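Local atomic coordinates of superoxide dismutase (Acidilobus saccharovorans, PDB entry 4FFK), a protein that catalyses, as an iron-dependent superoxide dismutase, the conversion of superoxide radicals into molecular oxygen and hydrogen peroxide. Residues Val14-Tyr19 and Lys61-Leu66; Leu146-Val151 and Asn170-Leu175; Val177-His182 and Lys194-Trp199. All coordinates share one frame; numbering follows the deposited sequence.

Overall arrangement
Interaction 1 ties the loop before helix 37-66 to the end of that helix, while interactions 2 and 3 lie in the C-terminal domain and share strand 172-178. The first stands apart: its centre is about 29 Å from that of interaction 2 and about 34 Å from that of interaction 3. Interactions 2 and 3 have centres about 20 Å apart and meet where Leu175 CD1 packs on Trp199 CZ2 at 3.5 Å. Interaction 3 supplies Asp178 and His182 to the iron, and the Leu175 side chain of interaction 2 is about 14 Å from it. Between subunits, Tyr19 of interaction 1 hydrogen-bonds Asp149, a residue of interaction 2, in the second subunit.

Interaction 1. Residues Val14-Tyr19 and Lys61-Leu66; sequences VSLKRY and KLEKYL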
# COMPACT_ATOMS: atom_id res chain seq x y z
N VAL A 14 -30.27 -9.38 -6.87
CA VAL A 14 -29.37 -8.25 -7.09
C VAL A 14 -29.01 -8.10 -8.57
O VAL A 14 -28.56 -9.04 -9.21
CB VAL A 14 -28.10 -8.43 -6.25
CG1 VAL A 14 -27.19 -7.26 -6.42
CG2 VAL A 14 -28.45 -8.63 -4.78
N SER A 15 -29.21 -6.90 -9.11
CA SER A 15 -28.64 -6.61 -10.41
C SER A 15 -27.81 -5.32 -10.27
O SER A 15 -28.33 -4.21 -10.12
CB SER A 15 -29.72 -6.60 -11.54
OG SER A 15 -30.34 -5.35 -11.74
N LEU A 16 -26.49 -5.48 -10.23
CA LEU A 16 -25.63 -4.33 -9.99
C LEU A 16 -25.45 -3.55 -11.29
O LEU A 16 -25.39 -4.17 -12.37
CB LEU A 16 -24.30 -4.83 -9.48
CG LEU A 16 -24.47 -5.55 -8.14
CD1 LEU A 16 -23.05 -5.87 -7.61
CD2 LEU A 16 -25.24 -4.70 -7.14
N LYS A 17 -25.38 -2.23 -11.17
CA LYS A 17 -25.25 -1.37 -12.34
C LYS A 17 -23.76 -1.35 -12.67
O LYS A 17 -22.91 -1.03 -11.79
CB LYS A 17 -25.79 -0.01 -12.04
CG LYS A 17 -25.54 1.00 -13.13
CD LYS A 17 -26.34 0.63 -14.35
CE LYS A 17 -26.45 1.88 -15.25
NZ LYS A 17 -26.98 1.51 -16.56
N ARG A 18 -23.44 -1.77 -13.89
CA ARG A 18 -22.04 -1.87 -14.31
C ARG A 18 -21.56 -0.54 -14.87
O ARG A 18 -22.35 0.41 -15.05
CB ARG A 18 -21.85 -2.95 -15.35
CG ARG A 18 -22.41 -4.32 -15.02
CD ARG A 18 -22.10 -4.78 -13.61
NE ARG A 18 -22.05 -6.24 -13.53
CZ ARG A 18 -23.02 -7.01 -13.07
NH1 ARG A 18 -24.15 -6.50 -12.63
NH2 ARG A 18 -22.85 -8.32 -13.06
N TYR A 19 -20.25 -0.48 -15.14
CA TYR A 19 -19.61 0.75 -15.60
C TYR A 19 -19.43 0.81 -17.09
O TYR A 19 -19.28 -0.19 -17.74
CB TYR A 19 -18.26 0.99 -14.87
CG TYR A 19 -18.51 1.11 -13.40
CD1 TYR A 19 -18.95 2.30 -12.85
CD2 TYR A 19 -18.38 -0.01 -12.56
CE1 TYR A 19 -19.26 2.39 -11.53
CE2 TYR A 19 -18.73 0.09 -11.24
CZ TYR A 19 -19.14 1.28 -10.73
OH TYR A 19 -19.44 1.42 -9.40
N LYS A 61 -18.65 -10.82 -9.69
CA LYS A 61 -18.40 -11.77 -8.59
C LYS A 61 -19.34 -11.51 -7.43
O LYS A 61 -19.88 -12.45 -6.86
CB LYS A 61 -16.95 -11.65 -8.12
CG LYS A 61 -15.99 -12.55 -8.83
CD LYS A 61 -14.55 -11.99 -8.73
CE LYS A 61 -13.71 -12.50 -9.90
NZ LYS A 61 -12.78 -11.52 -10.55
N LEU A 62 -19.52 -10.23 -7.05
CA LEU A 62 -20.38 -9.85 -5.99
C LEU A 62 -21.84 -10.30 -6.22
O LEU A 62 -22.53 -10.86 -5.33
CB LEU A 62 -20.40 -8.33 -5.97
CG LEU A 62 -20.10 -7.50 -4.77
CD1 LEU A 62 -19.45 -6.18 -5.23
CD2 LEU A 62 -21.44 -7.28 -4.15
N GLU A 63 -22.32 -9.95 -7.40
CA GLU A 63 -23.66 -10.30 -7.81
C GLU A 63 -23.90 -11.79 -7.75
O GLU A 63 -24.93 -12.23 -7.19
CB GLU A 63 -23.86 -9.81 -9.24
CG GLU A 63 -25.28 -9.83 -9.71
CD GLU A 63 -25.34 -9.00 -10.97
OE1 GLU A 63 -24.89 -9.51 -12.01
OE2 GLU A 63 -25.72 -7.82 -10.88
N LYS A 64 -22.97 -12.56 -8.31
CA LYS A 64 -23.08 -14.01 -8.41
C LYS A 64 -23.11 -14.62 -6.99
O LYS A 64 -24.00 -15.42 -6.63
CB LYS A 64 -21.91 -14.59 -9.20
CG LYS A 64 -22.03 -14.41 -10.77
CD LYS A 64 -21.12 -15.36 -11.48
CE LYS A 64 -21.59 -15.52 -12.92
NZ LYS A 64 -20.69 -16.43 -13.71
N TYR A 65 -22.17 -14.17 -6.17
CA TYR A 65 -22.24 -14.48 -4.76
C TYR A 65 -23.59 -14.15 -4.11
O TYR A 65 -24.16 -15.01 -3.45
CB TYR A 65 -21.12 -13.77 -4.03
CG TYR A 65 -21.28 -13.86 -2.54
CD1 TYR A 65 -21.76 -12.77 -1.81
CD2 TYR A 65 -20.94 -15.03 -1.86
CE1 TYR A 65 -21.90 -12.85 -0.43
CE2 TYR A 65 -21.09 -15.11 -0.47
CZ TYR A 65 -21.57 -14.01 0.22
OH TYR A 65 -21.71 -14.05 1.62
N LEU A 66 -24.08 -12.93 -4.28
CA LEU A 66 -25.29 -12.44 -3.59
C LEU A 66 -26.57 -13.09 -4.10
O LEU A 66 -27.55 -13.22 -3.33
CB LEU A 66 -25.43 -10.95 -3.75
CG LEU A 66 -24.46 -10.13 -2.91
CD1 LEU A 66 -24.49 -8.79 -3.49
CD2 LEU A 66 -24.89 -10.13 -1.48
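Glu63 reaches out from the last turns of helix 37-66 and lays its carboxylate against the extended run Val14-Tyr19. Its CG stands anti to the backbone N (chi1 -167°) and the chain stays stretched beyond it, so that the acid passes by the Val14 carbonyl, with CG 3.4 Å from Val14 O, and arrives at the amide of Leu16. There Leu16 N donates to Glu63 OE2, nearly along the C-O axis of that oxygen; the separation of 2.5 Å is short enough to be read with some caution. In the conformer of Arg18 described here, one of two deposited, the same oxygen also receives NH1 on its syn side but tilted out of the carboxylate plane, while Arg18 NH2 donates to Glu63 OE1 at 2.6 Å from above that plane. The result is an end-on, two-nitrogen salt bridge whose guanidinium and carboxylate planes are turned 56° apart, and Arg18 NH1 further bonds Leu16 O at 2.7 Å, folding the arginine back over its own loop.

Beside this polar grip lies an apolar one. Val14 sends CG2 onto Leu66 CB at 3.9 Å, the two side chains crossing at a slant. Leu16 is set about at right angles to Leu62, and its CD1 rests 4.0 Å from Leu62 CB. The helix therefore offers the loop one acid and two leucines: the acid holds a backbone amide, and the leucines pack against apolar side chains.

Asn67, just past the helix, takes the Val14 amide, and Asn56 of the same helix takes that of Tyr19. Tyr19 then carries the loop to Tyr86 and His89 of helix 75-97, the partner in the helical hairpin, while Phe120 of the second subunit packs on Val14 and Asp154 of that subunit on Leu16.

Interaction 2. Residues Leu146-Val151 and Asn170-Leu175; sequences LAYDPV and NLIPLL
Tyr148 and Ile172 stand side by side on one face of the sheet, pointing the same way, with Ile172 CD1 in the plane of the tyrosine ring at its edge, 4.0 Å from Tyr148 CD2. Pro150 crosses the Ile172 side chain at a slant, its CG 3.9 Å from Ile172 CD1, and the proline ring slides past Asn170 in the opposite direction, its CG 3.2 Å from Asn170 O. Near the root of the Tyr148 side chain, Leu174 turns CG anti to its carbonyl carbon (chi1 -52°), which brings Leu174 CD1 to 4.0 Å from Tyr148 CB. Leu146 and Leu175 face each other through their CB atoms. Ala147 and Pro173 occupy the other face, where Leu171 also reaches, sending CD2 obliquely onto Asp149 CB at 3.8 Å.

The strands run antiparallel, and Tyr148 and Ile172 exchange both of their backbone bonds. At the other end Leu146 O accepts twice, from Leu174 N at 2.7 Å and from Leu175 N at 3.2 Å, the signature of a classic beta bulge that shifts the register by one residue. Asp149 OD1 accepts Val151 N at 2.9 Å, from above the carboxylate plane, in an Asx turn.

Chemically, the buried amides are paid for by backbone bonds between leucine-rich surfaces, and the one acid is kept at the subunit interface. There Tyr19 and Tyr86 of the second subunit bond Asp149, and Tyr86 of that subunit also bonds Asn170 ND2, so the polar ends of Asp149 and Asn170 find partners across the interface.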
# COMPACT_ATOMS: atom_id res chain seq x y z
N LEU A 146 -5.98 17.86 -7.49
CA LEU A 146 -6.35 19.07 -6.78
C LEU A 146 -7.75 18.78 -6.32
O LEU A 146 -8.59 18.45 -7.13
CB LEU A 146 -6.38 20.29 -7.75
CG LEU A 146 -6.83 21.56 -6.96
CD1 LEU A 146 -6.01 21.91 -5.72
CD2 LEU A 146 -6.81 22.69 -7.92
N ALA A 147 -7.97 18.76 -5.01
CA ALA A 147 -9.26 18.40 -4.47
C ALA A 147 -9.83 19.51 -3.62
O ALA A 147 -9.10 20.36 -3.07
CB ALA A 147 -9.13 17.14 -3.63
N TYR A 148 -11.13 19.45 -3.50
CA TYR A 148 -11.87 20.31 -2.60
C TYR A 148 -12.14 19.53 -1.31
O TYR A 148 -12.66 18.40 -1.40
CB TYR A 148 -13.18 20.68 -3.27
CG TYR A 148 -14.10 21.47 -2.32
CD1 TYR A 148 -13.76 22.77 -1.93
CD2 TYR A 148 -15.29 20.89 -1.82
CE1 TYR A 148 -14.58 23.49 -1.05
CE2 TYR A 148 -16.12 21.61 -0.96
CZ TYR A 148 -15.75 22.91 -0.59
OH TYR A 148 -16.55 23.64 0.27
N ASP A 149 -11.80 20.10 -0.16
CA ASP A 149 -12.08 19.46 1.12
C ASP A 149 -13.40 20.00 1.69
O ASP A 149 -13.42 21.11 2.18
CB ASP A 149 -10.98 19.76 2.11
CG ASP A 149 -11.34 19.29 3.50
OD1 ASP A 149 -12.26 18.41 3.61
OD2 ASP A 149 -10.66 19.74 4.44
N PRO A 150 -14.49 19.24 1.60
CA PRO A 150 -15.79 19.74 2.12
C PRO A 150 -15.77 20.12 3.58
O PRO A 150 -16.63 20.91 4.03
CB PRO A 150 -16.75 18.57 1.89
CG PRO A 150 -16.02 17.65 0.96
CD PRO A 150 -14.58 17.83 1.21
N VAL A 151 -14.85 19.56 4.36
CA VAL A 151 -14.83 19.82 5.78
C VAL A 151 -14.44 21.25 6.00
O VAL A 151 -14.95 21.91 6.92
CB VAL A 151 -13.79 18.94 6.51
CG1 VAL A 151 -13.57 19.42 7.92
CG2 VAL A 151 -14.22 17.43 6.46
N ASN A 170 -14.04 11.45 0.87
CA ASN A 170 -14.64 12.74 1.25
C ASN A 170 -14.09 13.93 0.46
O ASN A 170 -14.84 14.79 -0.03
CB ASN A 170 -14.54 13.01 2.73
CG ASN A 170 -15.66 13.98 3.19
OD1 ASN A 170 -16.81 13.81 2.79
ND2 ASN A 170 -15.30 15.00 3.94
N LEU A 171 -12.77 13.99 0.36
CA LEU A 171 -12.13 14.93 -0.60
C LEU A 171 -12.73 14.77 -1.97
O LEU A 171 -12.94 13.66 -2.46
CB LEU A 171 -10.63 14.65 -0.64
CG LEU A 171 -10.01 14.89 0.70
CD1 LEU A 171 -8.73 14.06 0.90
CD2 LEU A 171 -9.81 16.41 0.87
N ILE A 172 -12.99 15.91 -2.62
CA ILE A 172 -13.61 15.92 -3.92
C ILE A 172 -12.56 16.33 -4.95
O ILE A 172 -12.05 17.45 -4.91
CB ILE A 172 -14.79 16.94 -3.95
CG1 ILE A 172 -15.77 16.61 -2.79
CG2 ILE A 172 -15.41 17.09 -5.37
CD1 ILE A 172 -17.04 17.45 -2.77
N PRO A 173 -12.21 15.40 -5.84
CA PRO A 173 -11.13 15.70 -6.80
C PRO A 173 -11.71 16.68 -7.81
O PRO A 173 -12.82 16.46 -8.27
CB PRO A 173 -10.86 14.36 -7.47
CG PRO A 173 -12.24 13.59 -7.30
CD PRO A 173 -12.65 14.00 -5.87
N LEU A 174 -10.94 17.69 -8.14
CA LEU A 174 -11.37 18.64 -9.15
C LEU A 174 -10.59 18.47 -10.42
O LEU A 174 -11.14 18.64 -11.54
CB LEU A 174 -11.15 20.07 -8.66
CG LEU A 174 -11.78 20.31 -7.28
CD1 LEU A 174 -11.49 21.71 -6.75
CD2 LEU A 174 -13.24 20.05 -7.38
N LEU A 175 -9.30 18.17 -10.26
CA LEU A 175 -8.39 18.17 -11.38
C LEU A 175 -7.40 17.07 -11.06
O LEU A 175 -7.01 16.93 -9.93
CB LEU A 175 -7.64 19.51 -11.40
CG LEU A 175 -6.41 19.59 -12.30
CD1 LEU A 175 -6.81 19.41 -13.79
CD2 LEU A 175 -5.76 20.93 -12.01

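Interaction 3. Residues Val177-His182 and Lys194-Trp199; sequences VDVFEH and KYVDSW. With FE (Fe (III) ion), chain B.
Tyr195 OH is held from two directions: it donates to Asp178 O at 2.6 Å, lying in the plane of that carbonyl, and is also hydrogen-bonded to Tyr95 OH. With CG anti to the backbone N (chi1 158°), the ring extends from helix 192-199 to the end of strand 172-178 and presents its edge to Asp178 O and to the CG1 methyl of Val179. Trp199 follows one turn later on the same helix. Val177 sits over its face, CB lying 3.5 Å from the centroid of the six-membered ring and only 11° off the normal, a CH-pi contact. Val177 CG2 reaches across to the indole as well, and the valine slides past Tyr195 in the opposite direction, thus filling the corner between the two aromatic rings. Val179 closes the row, its CG1 meeting Val196 CG2 obliquely at 3.9 Å.

The same strand end leads into the metal site. Asp178 OD2 binds the iron at 1.9 Å and His182 NE2 at 2.1 Å, a water binds at 2.0 Å, and His43 and His92 complete the site. Asp178 OD1 is turned to the backbone instead: it accepts Phe180 N at 3.0 Å, closing an Asx turn. The metal-bound water lies over one face of the Phe180 ring, displaced toward its rim. Outward, His182 ND1 is hydrogen-bonded to Glu181 of the third subunit.

Three oxygens of Asp178 thus have separate partners: iron on one carboxylate oxygen, a backbone N-H on the other, and a tyrosine hydroxyl on its carbonyl. Tyr195 is therefore a second-shell residue, consistent with its steadying the strand end that carries the aspartate ligand, while Trp199 packs on Val177.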
# COMPACT_ATOMS: atom_id res chain seq x y z
N VAL A 177 -4.03 14.67 -12.66
CA VAL A 177 -3.11 14.31 -13.73
C VAL A 177 -2.64 12.88 -13.44
O VAL A 177 -2.23 12.57 -12.34
CB VAL A 177 -1.92 15.28 -13.84
CG1 VAL A 177 -1.19 15.46 -12.50
CG2 VAL A 177 -0.96 14.84 -14.93
N ASP A 178 -2.77 12.04 -14.43
CA ASP A 178 -2.26 10.67 -14.38
C ASP A 178 -0.78 10.64 -14.60
O ASP A 178 -0.25 11.18 -15.61
CB ASP A 178 -2.93 9.96 -15.54
CG ASP A 178 -2.76 8.49 -15.54
OD1 ASP A 178 -2.17 7.92 -14.64
OD2 ASP A 178 -3.32 7.91 -16.46
N VAL A 179 -0.07 10.00 -13.67
CA VAL A 179 1.34 9.72 -13.88
C VAL A 179 1.70 8.24 -13.80
O VAL A 179 2.85 7.86 -13.57
CB VAL A 179 2.24 10.52 -12.94
CG1 VAL A 179 2.09 11.98 -13.22
CG2 VAL A 179 1.83 10.27 -11.42
N PHE A 180 0.72 7.39 -14.10
CA PHE A 180 1.12 6.11 -14.55
C PHE A 180 1.92 6.27 -15.83
O PHE A 180 1.63 7.12 -16.65
CB PHE A 180 -0.08 5.30 -14.96
CG PHE A 180 -0.76 4.62 -13.84
CD1 PHE A 180 -0.81 3.22 -13.87
CD2 PHE A 180 -1.38 5.35 -12.81
CE1 PHE A 180 -1.53 2.49 -12.84
CE2 PHE A 180 -2.05 4.64 -11.77
CZ PHE A 180 -2.10 3.21 -11.83
N GLU A 181 2.90 5.41 -16.00
CA GLU A 181 3.78 5.57 -17.15
C GLU A 181 3.02 5.56 -18.45
O GLU A 181 3.41 6.18 -19.43
CB GLU A 181 4.78 4.48 -17.12
CG GLU A 181 5.82 4.79 -16.02
CD GLU A 181 6.69 3.64 -15.69
OE1 GLU A 181 6.33 2.47 -15.94
OE2 GLU A 181 7.80 3.87 -15.17
N HIS A 182 1.93 4.79 -18.51
CA HIS A 182 1.23 4.73 -19.79
C HIS A 182 0.61 6.07 -20.22
O HIS A 182 0.35 6.23 -21.41
CB HIS A 182 0.15 3.66 -19.80
CG HIS A 182 -0.94 3.93 -18.86
ND1 HIS A 182 -1.18 3.11 -17.78
CD2 HIS A 182 -1.82 4.96 -18.77
CE1 HIS A 182 -2.19 3.59 -17.09
NE2 HIS A 182 -2.62 4.70 -17.69
N LYS A 194 8.50 16.27 -17.96
CA LYS A 194 8.30 17.07 -19.13
C LYS A 194 6.85 16.87 -19.54
O LYS A 194 6.17 17.79 -19.93
CB LYS A 194 9.25 16.62 -20.25
CG LYS A 194 8.92 17.31 -21.56
CD LYS A 194 9.92 16.85 -22.61
CE LYS A 194 9.41 17.25 -23.99
NZ LYS A 194 10.49 17.06 -25.05
N TYR A 195 6.34 15.65 -19.34
CA TYR A 195 4.90 15.48 -19.48
C TYR A 195 4.02 16.33 -18.57
O TYR A 195 3.08 17.01 -19.03
CB TYR A 195 4.59 13.98 -19.34
CG TYR A 195 3.20 13.66 -18.94
CD1 TYR A 195 2.13 13.73 -19.85
CD2 TYR A 195 2.94 13.22 -17.64
CE1 TYR A 195 0.87 13.38 -19.48
CE2 TYR A 195 1.65 12.91 -17.25
CZ TYR A 195 0.64 12.98 -18.14
OH TYR A 195 -0.62 12.62 -17.72
N VAL A 196 4.30 16.30 -17.28
CA VAL A 196 3.47 17.05 -16.34
C VAL A 196 3.55 18.57 -16.70
O VAL A 196 2.55 19.27 -16.73
CB VAL A 196 3.99 16.80 -14.94
CG1 VAL A 196 3.31 17.75 -13.98
CG2 VAL A 196 3.69 15.28 -14.59
N ASP A 197 4.76 19.00 -16.99
CA ASP A 197 5.00 20.42 -17.37
C ASP A 197 4.14 20.83 -18.54
O ASP A 197 3.52 21.89 -18.51
CB ASP A 197 6.48 20.63 -17.71
CG ASP A 197 7.35 20.68 -16.49
OD1 ASP A 197 6.83 20.72 -15.35
OD2 ASP A 197 8.59 20.70 -16.66
N SER A 198 4.05 19.98 -19.57
CA SER A 198 3.25 20.31 -20.75
C SER A 198 1.77 20.12 -20.53
O SER A 198 0.94 20.79 -21.12
CB SER A 198 3.66 19.47 -21.98
OG SER A 198 5.04 19.22 -22.03
N TRP A 199 1.44 19.17 -19.65
CA TRP A 199 0.05 18.88 -19.39
C TRP A 199 -0.70 20.12 -18.93
O TRP A 199 -1.87 20.29 -19.26
CB TRP A 199 -0.03 17.72 -18.37
CG TRP A 199 -1.39 17.55 -17.74
CD1 TRP A 199 -2.45 16.81 -18.23
CD2 TRP A 199 -1.80 18.07 -16.49
NE1 TRP A 199 -3.51 16.91 -17.35
CE2 TRP A 199 -3.13 17.66 -16.28
CE3 TRP A 199 -1.18 18.88 -15.53
CZ2 TRP A 199 -3.87 18.02 -15.11
CZ3 TRP A 199 -1.92 19.25 -14.40
CH2 TRP A 199 -3.26 18.80 -14.19
FE FE B . -3.95 6.14 -16.89
O HOH W 1 -3.58 5.51 -14.97